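Local coordinates for protein epsin-2 (Saccharomyces cerevisiae, PDB 6ENR) that binds membranes rich in phosphatidylinositol 4,5-bisphosphate or 3,5-bisphosphate through its ENTH domain and is required for endocytosis and for localising actin, at residues T38-A43 against L80-R85. Residues are numbered along the deposited sequence; the frame is centred on the assembly and turned at random.
Sequences TLDDLA and LDYLVR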
loop_
_atom_site.group_PDB
_atom_site.type_symbol
_atom_site.label_atom_id
_atom_site.label_comp_id
_atom_site.label_asym_id
_atom_site.label_seq_id
_atom_site.Cartn_x
_atom_site.Cartn_y
_atom_site.Cartn_z
ATOM N N THR A 38 0.369 -12.898 4.015
ATOM C CA THR A 38 1.037 -12.237 2.877
ATOM C C THR A 38 1.630 -10.892 3.288
ATOM O O THR A 38 2.745 -10.588 2.890
ATOM C CB THR A 38 -0.008 -12.017 1.745
ATOM O OG1 THR A 38 -0.375 -13.302 1.227
ATOM C CG2 THR A 38 0.514 -11.134 0.631
ATOM N N LEU A 39 0.851 -10.096 4.018
ATOM C CA LEU A 39 1.318 -8.751 4.504
ATOM C C LEU A 39 2.523 -8.921 5.413
ATOM O O LEU A 39 3.571 -8.277 5.217
ATOM C CB LEU A 39 0.218 -8.042 5.241
ATOM C CG LEU A 39 -0.984 -7.628 4.326
ATOM C CD1 LEU A 39 -2.099 -7.158 5.188
ATOM C CD2 LEU A 39 -0.673 -6.479 3.380
ATOM N N ASP A 40 2.443 -9.866 6.346
ATOM C CA ASP A 40 3.607 -10.071 7.213
ATOM C C ASP A 40 4.863 -10.624 6.504
ATOM O O ASP A 40 5.961 -10.188 6.826
ATOM C CB ASP A 40 3.270 -10.863 8.460
ATOM C CG ASP A 40 4.194 -10.433 9.609
ATOM O OD1 ASP A 40 4.117 -9.221 10.119
ATOM O OD2 ASP A 40 5.060 -11.221 9.881
ATOM N N ASP A 41 4.706 -11.412 5.431
ATOM C CA ASP A 41 5.861 -11.880 4.699
ATOM C C ASP A 41 6.487 -10.685 3.939
ATOM O O ASP A 41 7.683 -10.449 3.994
ATOM C CB ASP A 41 5.365 -12.974 3.771
ATOM C CG ASP A 41 6.470 -13.829 3.187
ATOM O OD1 ASP A 41 7.683 -13.737 3.527
ATOM O OD2 ASP A 41 6.077 -14.658 2.362
ATOM N N LEU A 42 5.666 -9.893 3.276
ATOM C CA LEU A 42 6.114 -8.615 2.675
ATOM C C LEU A 42 6.861 -7.770 3.633
ATOM O O LEU A 42 7.972 -7.310 3.336
ATOM C CB LEU A 42 5.001 -7.834 2.027
ATOM C CG LEU A 42 4.453 -8.580 0.777
ATOM C CD1 LEU A 42 3.090 -8.033 0.483
ATOM C CD2 LEU A 42 5.310 -8.383 -0.477
ATOM N N ALA A 43 6.293 -7.609 4.815
ATOM C CA ALA A 43 6.924 -6.798 5.794
ATOM C C ALA A 43 8.251 -7.322 6.166
ATOM O O ALA A 43 9.241 -6.555 6.161
ATOM C CB ALA A 43 6.030 -6.622 7.034
ATOM N N LEU A 80 0.660 -0.848 1.608
ATOM C CA LEU A 80 1.487 0.238 2.050
ATOM C C LEU A 80 1.210 0.577 3.550
ATOM O O LEU A 80 2.128 0.779 4.351
ATOM C CB LEU A 80 1.255 1.395 1.104
ATOM C CG LEU A 80 2.277 2.447 0.898
ATOM C CD1 LEU A 80 3.663 1.873 0.648
ATOM C CD2 LEU A 80 1.791 3.395 -0.196
ATOM N N ASP A 81 -0.072 0.591 3.871
ATOM C CA ASP A 81 -0.539 0.863 5.193
ATOM C C ASP A 81 0.112 -0.116 6.177
ATOM O O ASP A 81 0.522 0.301 7.267
ATOM C CB ASP A 81 -2.087 0.720 5.258
ATOM C CG ASP A 81 -2.732 1.544 6.371
ATOM O OD1 ASP A 81 -2.226 2.630 6.673
ATOM O OD2 ASP A 81 -3.778 1.142 6.925
ATOM N N TYR A 82 0.225 -1.396 5.805
ATOM C CA TYR A 82 0.840 -2.418 6.646
ATOM C C TYR A 82 2.356 -2.193 6.736
ATOM O O TYR A 82 2.918 -2.173 7.805
ATOM C CB TYR A 82 0.529 -3.832 6.123
ATOM C CG TYR A 82 0.873 -4.918 7.091
ATOM C CD1 TYR A 82 -0.074 -5.353 8.040
ATOM C CD2 TYR A 82 2.106 -5.528 7.076
ATOM C CE1 TYR A 82 0.230 -6.380 8.957
ATOM C CE2 TYR A 82 2.432 -6.489 8.002
ATOM C CZ TYR A 82 1.455 -6.903 8.944
ATOM O OH TYR A 82 1.792 -7.828 9.830
ATOM N N LEU A 83 3.008 -1.945 5.598
ATOM C CA LEU A 83 4.449 -1.755 5.601
ATOM C C LEU A 83 4.909 -0.565 6.432
ATOM O O LEU A 83 5.981 -0.587 7.065
ATOM C CB LEU A 83 4.949 -1.651 4.161
ATOM C CG LEU A 83 4.889 -2.890 3.306
ATOM C CD1 LEU A 83 5.385 -2.543 1.922
ATOM C CD2 LEU A 83 5.616 -4.083 3.891
ATOM N N VAL A 84 4.192 0.533 6.377
ATOM C CA VAL A 84 4.635 1.693 7.154
ATOM C C VAL A 84 4.647 1.467 8.664
ATOM O O VAL A 84 5.426 2.101 9.384
ATOM C CB VAL A 84 3.872 2.971 6.806
ATOM C CG1 VAL A 84 4.052 3.341 5.349
ATOM C CG2 VAL A 84 2.475 2.944 7.295
ATOM N N ARG A 85 3.843 0.515 9.131
ATOM C CA ARG A 85 3.896 0.086 10.561
ATOM C C ARG A 85 4.783 -1.072 10.867
ATOM O O ARG A 85 5.557 -1.022 11.844
ATOM C CB ARG A 85 2.491 -0.297 10.986
ATOM C CG ARG A 85 1.471 0.713 10.707
ATOM C CD ARG A 85 0.079 0.091 10.818
ATOM N NE ARG A 85 -0.930 1.088 11.127
ATOM C CZ ARG A 85 -1.446 1.954 10.275
ATOM N NH1 ARG A 85 -1.087 1.950 9.002
ATOM N NH2 ARG A 85 -2.346 2.845 10.702
#
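Tyr82 lays one face of its ring against Leu39, whose CB sits almost squarely over the ring centre, 3.6 Å from the centroid, a well-formed CH-pi contact. The ring reaches across because CG of Tyr82 is anti to its own backbone N (chi1 -168°), which swings the ring across the gap to lie beside Leu39. Leucine suits the opposing place: besides CB, it brings CD1 to 3.9 Å from Tyr82 CD1, while CD2 lies near the tyrosine CB, so the branched end packs along the root of the ring. Along the ring edge, near its plane, Ala43 CB meets Tyr82 CE2 at 3.7 Å, and the small methyl probably allows the close approach here, with CA of Ala43 5.6 Å from CA of Leu83. At the far end of the ring, Tyr82 OH donates to Asp40 OD1 over 2.7 Å; OD1 accepts with its anti lone pair, the one pointing away from OD2, and the carboxylate stands nearly perpendicular to the ring (89°). Tyrosine thus joins a flat apolar face to a polar end, and aspartate suits this partly exposed border because its other oxygen, OD2, is hydrogen-bonded to Gln44 NE2, which should limit rotation of the carboxylate. All this joins helix 36-45 to helix 70-86 in the all-helical ENTH domain; the axes of segments 38-43 and 80-85 cross at -49°. A leucine in place of Tyr82 would probably leave Asp40 OD1 without its hydroxyl partner and Leu39 CB without an aromatic face to rest on. Deeper in, Leu83 pushes CD2 against the backbone of Ala43, 3.6 Å from its CA, and more loosely touches Leu42 CB at 4.2 Å. These aliphatic side chains suit a buried place shared with helix 49-63, where Leu42 meets Ile55 and Leu83 meets Leu59.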